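Local coordinates for lipid binding protein LpqN (Mycobacterium tuberculosis, PDB 6E5F) that supports cell envelope biogenesis, may link MmpL transporters to periplasmic proteins, and can bind a dodecyl trehaloside, at residues Pro80-Pro88 against Ile190-Leu201; Ser100-Val108 against Pro118-Ser126. All coordinates share one frame; numbering follows the deposited sequence. Where two conformers were deposited one is given.

How the contacts relate
Contacts 1 and 2 meet on one antiparallel sheet, where strands 195-206 and 120-130 are neighbours. Their centres are about 15 Å apart. V198 N lies 2.9 Å from S126 O, and Q200 N is at the same distance from I124 O. Both pairs are probable hydrogen bonds that stitch the two contacts together. Along the chain, contact 2 is nested inside the long loop closed by contact 1. Contact 1 lays an outlying segment against the sheet, whereas contact 2 builds the sheet itself. The bound dodecyl trehaloside reaches both: the nearest atoms of the L201 and I121 side chains are each about 4 Å from it.

Contact 1. Residues Pro80-Pro88 against Ile190-Leu201; sequences PGSPTIDLP and IPSQGAVFVLQL
F197 carries its CG anti to its own carbonyl carbon, beside the backbone N (chi1 -68°), and this turns the ring toward P83. F197 belongs to a beta hairpin, strands 179-192 and 195-206, closed by a type I' turn from S192 to A195. The 80-88 segment packs against one face of this hairpin. No direct hydrogen bond joins the two; strand 84-86 pairs instead with strand 225-227. P83 CD sits over the middle of the F197 ring, 3.4 Å from its centroid and 8° off the normal, a CH-pi contact. I190 O lies in the ring plane, at the edge. P83 CG also touches I190 CG2.

An apolar row continues from here. I85 holds CG2 anti to its backbone N, and this branch meets L199 CD2 tip to tip at 4.1 Å. Its CD1 crosses over I190 CD1, also 4.1 Å away. Further along, L87 CD1 rests 4.4 Å from L201 CD1. The L201 side chain is about 4 Å from the bound dodecyl trehaloside (nearest atoms) and also touches I220 of helix 210-223.

The turn end is polar, and three waters bridge it. Q193 NE2 approaches G81 O, but the angle is too poor for a hydrogen bond. One water donates to both G81 O and Q193 O. Another joins S82 O to Q193 NE2, which also has a weak bond to P228 O. A third accepts a 2.6 Å hydrogen bond from S192 OG and donates to G81 O at 3.3 Å.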
loop_
_atom_site.group_PDB
_atom_site.type_symbol
_atom_site.label_atom_id
_atom_site.label_comp_id
_atom_site.label_asym_id
_atom_site.label_seq_id
_atom_site.Cartn_x
_atom_site.Cartn_y
_atom_site.Cartn_z
ATOM N N PRO A 80 1.197 -19.348 -8.526
ATOM C CA PRO A 80 1.436 -19.405 -9.972
ATOM C C PRO A 80 0.815 -18.209 -10.683
ATOM O O PRO A 80 -0.290 -17.766 -10.355
ATOM C CB PRO A 80 0.766 -20.717 -10.385
ATOM C CG PRO A 80 0.872 -21.575 -9.174
ATOM C CD PRO A 80 0.716 -20.642 -8.002
ATOM N N GLY A 81 1.548 -17.679 -11.661
ATOM C CA GLY A 81 1.073 -16.582 -12.473
ATOM C C GLY A 81 1.234 -15.207 -11.868
ATOM O O GLY A 81 0.837 -14.220 -12.508
ATOM N N SER A 82 1.808 -15.098 -10.664
ATOM C CA SER A 82 1.883 -13.810 -9.982
ATOM C C SER A 82 3.284 -13.224 -10.073
ATOM O O SER A 82 4.269 -13.943 -10.232
ATOM C CB SER A 82 1.493 -13.959 -8.505
ATOM O OG SER A 82 2.466 -14.681 -7.772
ATOM N N PRO A 83 3.418 -11.899 -9.967
ATOM C CA PRO A 83 4.754 -11.295 -10.020
ATOM C C PRO A 83 5.540 -11.591 -8.753
ATOM O O PRO A 83 4.978 -11.870 -7.692
ATOM C CB PRO A 83 4.462 -9.794 -10.155
ATOM C CG PRO A 83 3.108 -9.620 -9.623
ATOM C CD PRO A 83 2.355 -10.885 -9.899
ATOM N N THR A 84 6.861 -11.548 -8.879
ATOM C CA THR A 84 7.753 -11.684 -7.735
ATOM C C THR A 84 8.124 -10.280 -7.275
ATOM O O THR A 84 8.710 -9.508 -8.040
ATOM C CB THR A 84 9.006 -12.473 -8.103
ATOM O OG1 THR A 84 8.635 -13.734 -8.678
ATOM C CG2 THR A 84 9.867 -12.721 -6.867
ATOM N N ILE A 85 7.780 -9.956 -6.034
ATOM C CA ILE A 85 7.968 -8.617 -5.485
ATOM C C ILE A 85 8.938 -8.740 -4.319
ATOM O O ILE A 85 8.605 -9.331 -3.285
ATOM C CB ILE A 85 6.641 -7.992 -5.053
ATOM C CG1 ILE A 85 5.715 -7.850 -6.266
ATOM C CG2 ILE A 85 6.881 -6.630 -4.408
ATOM C CD1 ILE A 85 4.279 -7.589 -5.917
ATOM N N ASP A 86 10.138 -8.190 -4.490
ATOM C CA ASP A 86 11.191 -8.260 -3.477
ATOM C C ASP A 86 11.191 -6.937 -2.716
ATOM O O ASP A 86 11.822 -5.963 -3.130
ATOM C CB ASP A 86 12.539 -8.538 -4.135
ATOM C CG ASP A 86 13.673 -8.627 -3.130
ATOM O OD1 ASP A 86 13.610 -9.495 -2.236
ATOM O OD2 ASP A 86 14.632 -7.834 -3.243
ATOM N N LEU A 87 10.467 -6.908 -1.595
ATOM C CA LEU A 87 10.481 -5.757 -0.698
ATOM C C LEU A 87 11.661 -5.875 0.265
ATOM O O LEU A 87 11.924 -6.958 0.794
ATOM C CB LEU A 87 9.197 -5.705 0.128
ATOM C CG LEU A 87 7.946 -4.943 -0.332
ATOM C CD1 LEU A 87 8.215 -3.918 -1.429
ATOM C CD2 LEU A 87 6.848 -5.914 -0.748
ATOM N N PRO A 88 12.376 -4.787 0.530
ATOM C CA PRO A 88 13.464 -4.843 1.507
ATOM C C PRO A 88 12.937 -4.765 2.932
ATOM O O PRO A 88 11.835 -4.282 3.196
ATOM C CB PRO A 88 14.288 -3.596 1.173
ATOM C CG PRO A 88 13.264 -2.619 0.701
ATOM C CD PRO A 88 12.244 -3.439 -0.058
ATOM N N ILE A 190 0.675 -3.363 -11.876
ATOM C CA ILE A 190 1.609 -4.302 -12.493
ATOM C C ILE A 190 0.837 -5.116 -13.527
ATOM O O ILE A 190 0.343 -6.210 -13.212
ATOM C CB ILE A 190 2.267 -5.200 -11.434
ATOM C CG1 ILE A 190 2.918 -4.361 -10.323
ATOM C CG2 ILE A 190 3.294 -6.136 -12.090
ATOM C CD1 ILE A 190 3.183 -5.148 -9.049
ATOM N N PRO A 191 0.688 -4.627 -14.758
ATOM C CA PRO A 191 0.019 -5.437 -15.787
ATOM C C PRO A 191 0.898 -6.618 -16.167
ATOM O O PRO A 191 2.080 -6.453 -16.472
ATOM C CB PRO A 191 -0.149 -4.462 -16.961
ATOM C CG PRO A 191 0.105 -3.094 -16.388
ATOM C CD PRO A 191 1.074 -3.305 -15.279
ATOM N N SER A 192 0.317 -7.818 -16.141
ATOM C CA SER A 192 1.097 -9.021 -16.371
ATOM C C SER A 192 0.180 -10.220 -16.543
ATOM O O SER A 192 -0.805 -10.365 -15.813
ATOM C CB SER A 192 2.028 -9.298 -15.186
ATOM O OG SER A 192 2.674 -10.547 -15.361
ATOM N N GLN A 193 0.546 -11.083 -17.490
ATOM C CA GLN A 193 -0.025 -12.423 -17.622
ATOM C C GLN A 193 -1.549 -12.406 -17.634
ATOM O O GLN A 193 -2.211 -13.108 -16.865
ATOM C CB GLN A 193 0.515 -13.352 -16.533
ATOM C CG GLN A 193 2.018 -13.556 -16.587
ATOM C CD GLN A 193 2.498 -14.552 -15.561
ATOM O OE1 GLN A 193 2.068 -15.701 -15.559
ATOM N NE2 GLN A 193 3.393 -14.123 -14.684
ATOM N N GLY A 194 -2.110 -11.607 -18.537
ATOM C CA GLY A 194 -3.550 -11.532 -18.686
ATOM C C GLY A 194 -4.285 -10.923 -17.513
ATOM O O GLY A 194 -5.489 -11.144 -17.364
ATOM N N ALA A 195 -3.601 -10.149 -16.678
ATOM C CA ALA A 195 -4.229 -9.575 -15.505
ATOM C C ALA A 195 -3.550 -8.252 -15.195
ATOM O O ALA A 195 -2.543 -7.886 -15.811
ATOM C CB ALA A 195 -4.133 -10.525 -14.308
ATOM N N VAL A 196 -4.120 -7.525 -14.248
ATOM C CA VAL A 196 -3.480 -6.353 -13.668
ATOM C C VAL A 196 -3.340 -6.652 -12.188
ATOM O O VAL A 196 -4.339 -6.754 -11.469
ATOM C CB VAL A 196 -4.282 -5.070 -13.911
ATOM C CG1 VAL A 196 -3.633 -3.904 -13.209
ATOM C CG2 VAL A 196 -4.379 -4.786 -15.404
ATOM N N PHE A 197 -2.105 -6.810 -11.734
ATOM C CA PHE A 197 -1.837 -6.983 -10.318
ATOM C C PHE A 197 -1.696 -5.611 -9.679
ATOM O O PHE A 197 -1.127 -4.685 -10.276
ATOM C CB PHE A 197 -0.569 -7.807 -10.112
ATOM C CG PHE A 197 -0.712 -9.243 -10.539
ATOM C CD1 PHE A 197 -0.514 -9.611 -11.854
ATOM C CD2 PHE A 197 -1.066 -10.219 -9.621
ATOM C CE1 PHE A 197 -0.657 -10.938 -12.243
ATOM C CE2 PHE A 197 -1.204 -11.538 -10.006
ATOM C CZ PHE A 197 -1.001 -11.892 -11.317
ATOM N N VAL A 198 -2.246 -5.470 -8.483
ATOM C CA VAL A 198 -2.233 -4.205 -7.755
ATOM C C VAL A 198 -1.593 -4.463 -6.399
ATOM O O VAL A 198 -2.145 -5.203 -5.570
ATOM C CB VAL A 198 -3.641 -3.624 -7.593
ATOM C CG1 VAL A 198 -3.577 -2.283 -6.834
ATOM C CG2 VAL A 198 -4.317 -3.456 -8.953
ATOM N N LEU A 199 -0.434 -3.858 -6.176
ATOM C CA LEU A 199 0.249 -3.913 -4.893
ATOM C C LEU A 199 -0.086 -2.646 -4.134
ATOM O O LEU A 199 0.007 -1.549 -4.690
ATOM C CB LEU A 199 1.759 -3.986 -5.104
ATOM C CG LEU A 199 2.641 -3.880 -3.858
ATOM C CD1 LEU A 199 2.527 -5.136 -3.018
ATOM C CD2 LEU A 199 4.089 -3.606 -4.248
ATOM N N GLN A 200 -0.484 -2.792 -2.880
ATOM C CA GLN A 200 -0.662 -1.633 -2.011
ATOM C C GLN A 200 0.225 -1.800 -0.793
ATOM O O GLN A 200 0.267 -2.876 -0.184
ATOM C CB GLN A 200 -2.134 -1.429 -1.638
ATOM C CG GLN A 200 -2.991 -1.026 -2.850
ATOM C CD GLN A 200 -4.350 -0.471 -2.480
ATOM O OE1 GLN A 200 -5.127 -1.106 -1.771
ATOM N NE2 GLN A 200 -4.644 0.731 -2.963
ATOM N N LEU A 201 0.960 -0.744 -0.475
ATOM C CA LEU A 201 1.772 -0.675 0.731
ATOM C C LEU A 201 1.131 0.361 1.647
ATOM O O LEU A 201 1.029 1.538 1.279
ATOM C CB LEU A 201 3.214 -0.306 0.397
ATOM C CG LEU A 201 3.921 -1.226 -0.611
ATOM C CD1 LEU A 201 5.309 -0.690 -0.934
ATOM C CD2 LEU A 201 4.008 -2.653 -0.099
HETATM O O HOH W 1 -1.746 -14.383 -14.115
HETATM O O HOH W 2 2.963 -11.795 -13.085
HETATM O O HOH W 3 4.770 -15.793 -12.272
#

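Contact 2. Residues Ser100-Val108 against Pro118-Ser126; sequences SRAPYGGIV and PPTIVAILS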
loop_
_atom_site.group_PDB
_atom_site.type_symbol
_atom_site.label_atom_id
_atom_site.label_comp_id
_atom_site.label_asym_id
_atom_site.label_seq_id
_atom_site.Cartn_x
_atom_site.Cartn_y
_atom_site.Cartn_z
ATOM N N SER A 100 -3.714 -12.589 8.439
ATOM C CA SER A 100 -4.952 -11.838 8.263
ATOM C C SER A 100 -4.695 -10.337 8.288
ATOM O O SER A 100 -5.305 -9.581 7.524
ATOM C CB SER A 100 -5.948 -12.213 9.360
ATOM O OG SER A 100 -6.368 -13.559 9.235
ATOM N N ARG A 101 -3.791 -9.890 9.156
ATOM C CA ARG A 101 -3.506 -8.465 9.298
ATOM C C ARG A 101 -2.417 -7.961 8.358
ATOM O O ARG A 101 -2.262 -6.743 8.218
ATOM C CB ARG A 101 -3.127 -8.143 10.746
ATOM C CG ARG A 101 -4.272 -8.346 11.722
ATOM C CD ARG A 101 -4.133 -7.466 12.951
ATOM N NE ARG A 101 -5.383 -7.407 13.702
ATOM C CZ ARG A 101 -5.767 -8.309 14.601
ATOM N NH1 ARG A 101 -5.000 -9.357 14.875
ATOM N NH2 ARG A 101 -6.926 -8.162 15.226
ATOM N N ALA A 102 -1.660 -8.853 7.721
ATOM C CA ALA A 102 -0.648 -8.475 6.730
ATOM C C ALA A 102 -0.787 -9.437 5.558
ATOM O O ALA A 102 -0.016 -10.394 5.419
ATOM C CB ALA A 102 0.761 -8.539 7.325
ATOM N N PRO A 103 -1.776 -9.209 4.683
ATOM C CA PRO A 103 -2.115 -10.226 3.672
ATOM C C PRO A 103 -0.955 -10.642 2.788
ATOM O O PRO A 103 -0.828 -11.835 2.473
ATOM C CB PRO A 103 -3.249 -9.555 2.882
ATOM C CG PRO A 103 -3.860 -8.602 3.847
ATOM C CD PRO A 103 -2.721 -8.082 4.669
ATOM N N TYR A 104 -0.110 -9.708 2.367
ATOM C CA TYR A 104 1.075 -10.011 1.574
ATOM C C TYR A 104 2.352 -9.794 2.376
ATOM O O TYR A 104 3.397 -9.448 1.820
ATOM C CB TYR A 104 1.079 -9.197 0.283
ATOM C CG TYR A 104 1.941 -9.742 -0.827
ATOM C CD1 TYR A 104 1.596 -10.914 -1.499
ATOM C CD2 TYR A 104 3.087 -9.076 -1.230
ATOM C CE1 TYR A 104 2.377 -11.401 -2.531
ATOM C CE2 TYR A 104 3.874 -9.556 -2.265
ATOM C CZ TYR A 104 3.516 -10.722 -2.908
ATOM O OH TYR A 104 4.295 -11.206 -3.938
ATOM N N GLY A 105 2.281 -10.000 3.689
ATOM C CA GLY A 105 3.401 -9.711 4.553
ATOM C C GLY A 105 3.525 -8.228 4.841
ATOM O O GLY A 105 2.658 -7.414 4.521
ATOM N N GLY A 106 4.639 -7.887 5.475
ATOM C CA GLY A 106 4.895 -6.507 5.828
ATOM C C GLY A 106 6.143 -6.405 6.677
ATOM O O GLY A 106 6.936 -7.343 6.771
ATOM N N ILE A 107 6.305 -5.230 7.284
ATOM C CA ILE A 107 7.408 -4.974 8.194
ATOM C C ILE A 107 6.874 -4.192 9.382
ATOM O O ILE A 107 5.938 -3.395 9.251
ATOM C CB ILE A 107 8.567 -4.216 7.511
ATOM C CG1 ILE A 107 8.050 -2.944 6.836
ATOM C CG2 ILE A 107 9.267 -5.116 6.504
ATOM C CD1 ILE A 107 9.145 -2.061 6.266
ATOM N N VAL A 108 7.476 -4.427 10.543
ATOM C CA VAL A 108 7.141 -3.718 11.769
ATOM C C VAL A 108 8.433 -3.202 12.387
ATOM O O VAL A 108 9.474 -3.865 12.322
ATOM C CB VAL A 108 6.367 -4.614 12.758
ATOM C CG1 VAL A 108 7.181 -5.846 13.130
ATOM C CG2 VAL A 108 5.991 -3.831 14.004
ATOM N N PRO A 118 3.061 -0.227 17.258
ATOM C CA PRO A 118 4.332 0.068 16.592
ATOM C C PRO A 118 4.110 0.557 15.173
ATOM O O PRO A 118 3.104 0.209 14.535
ATOM C CB PRO A 118 5.034 -1.297 16.584
ATOM C CG PRO A 118 3.904 -2.273 16.473
ATOM C CD PRO A 118 2.773 -1.675 17.285
ATOM N N PRO A 119 5.033 1.354 14.631
ATOM C CA PRO A 119 4.963 1.682 13.203
ATOM C C PRO A 119 5.021 0.415 12.363
ATOM O O PRO A 119 5.800 -0.500 12.638
ATOM C CB PRO A 119 6.203 2.554 12.976
ATOM C CG PRO A 119 6.541 3.099 14.316
ATOM C CD PRO A 119 6.152 2.038 15.303
ATOM N N THR A 120 4.189 0.375 11.325
ATOM C CA THR A 120 4.111 -0.786 10.454
ATOM C C THR A 120 3.908 -0.345 9.013
ATOM O O THR A 120 3.306 0.698 8.738
ATOM C CB THR A 120 2.939 -1.707 10.826
ATOM O OG1 THR A 120 1.703 -1.003 10.643
ATOM C CG2 THR A 120 3.054 -2.179 12.261
ATOM N N ILE A 121 4.413 -1.161 8.093
ATOM C CA ILE A 121 4.106 -1.048 6.674
ATOM C C ILE A 121 3.662 -2.432 6.213
ATOM O O ILE A 121 4.443 -3.390 6.265
ATOM C CB ILE A 121 5.298 -0.531 5.853
ATOM C CG1 ILE A 121 5.745 0.833 6.396
ATOM C CG2 ILE A 121 4.923 -0.436 4.374
ATOM C CD1 ILE A 121 6.958 1.423 5.703
ATOM N N VAL A 122 2.413 -2.530 5.782
ATOM C CA VAL A 122 1.779 -3.798 5.439
ATOM C C VAL A 122 1.500 -3.813 3.946
ATOM O O VAL A 122 1.134 -2.794 3.358
ATOM C CB VAL A 122 0.485 -3.996 6.252
ATOM C CG1 VAL A 122 -0.376 -5.079 5.647
ATOM C CG2 VAL A 122 0.825 -4.311 7.702
ATOM N N ALA A 123 1.700 -4.975 3.329
ATOM C CA ALA A 123 1.520 -5.131 1.891
ATOM C C ALA A 123 0.277 -5.966 1.606
ATOM O O ALA A 123 -0.060 -6.882 2.357
ATOM C CB ALA A 123 2.739 -5.821 1.269
ATOM N N ILE A 124 -0.406 -5.613 0.514
ATOM C CA ILE A 124 -1.525 -6.387 -0.009
ATOM C C ILE A 124 -1.316 -6.500 -1.512
ATOM O O ILE A 124 -0.944 -5.516 -2.165
ATOM C CB ILE A 124 -2.866 -5.678 0.272
ATOM C CG1 ILE A 124 -3.019 -5.361 1.761
ATOM C CG2 ILE A 124 -4.024 -6.532 -0.204
ATOM C CD1 ILE A 124 -3.892 -4.157 2.030
ATOM N N LEU A 125 -1.533 -7.682 -2.064
ATOM C CA LEU A 125 -1.428 -7.891 -3.502
ATOM C C LEU A 125 -2.717 -8.528 -3.997
ATOM O O LEU A 125 -3.165 -9.542 -3.454
ATOM C CB LEU A 125 -0.228 -8.764 -3.858
ATOM C CG LEU A 125 0.054 -8.939 -5.363
ATOM C CD1 LEU A 125 0.319 -7.590 -6.028
ATOM C CD2 LEU A 125 1.227 -9.873 -5.576
ATOM N N SER A 126 -3.319 -7.909 -5.009
ATOM C CA SER A 126 -4.556 -8.383 -5.603
ATOM C C SER A 126 -4.344 -8.591 -7.095
ATOM O O SER A 126 -3.519 -7.913 -7.721
ATOM C CB SER A 126 -5.694 -7.381 -5.401
ATOM O OG SER A 126 -5.858 -7.060 -4.030
#
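Y104 and L125 lie side by side and point the same way, each with CG anti to its backbone N. L125 CB sits over one face of the Y104 ring, offset toward the rim and 3.9 Å from the centroid. L125 CD2 adds a contact at 3.6 Å from Y104 CE1. A123 CB approaches the ring edge, and H77 stacks with the same ring. This part is buried and tightly packed. I107 and I121 also run side by side in the buried layer, where I107 CG1 is 3.8 Å from I121 CB. I121 goes on to touch A216 and I220 of helix 210-223.

The face with V122 is more open to solvent, though not loosely packed: V122 CG1 is 3.6 Å from A102 CA. Farther along, V108 is buried, its CG2 3.6 Å from P118 CG. P103 CG touches I124 CG1 near the margin, and R101 is exposed.

Four backbone bonds join the segments; two come from the loop before strand 106-109. I107 and I121 bond each other in both directions. A123 N gives a nearly straight bond to G105 O (167°). Y104 N, within the type I turn A102-G105, reaches A123 O from 39° above the carbonyl plane. G106 and V122 form a close non-hydrogen-bonded pair. The turn leads into an antiparallel beta hairpin, strands 106-109 and 120-130, in the main sheet of this Mog1p/PsbP-clan protein, against which helix 210-223 packs.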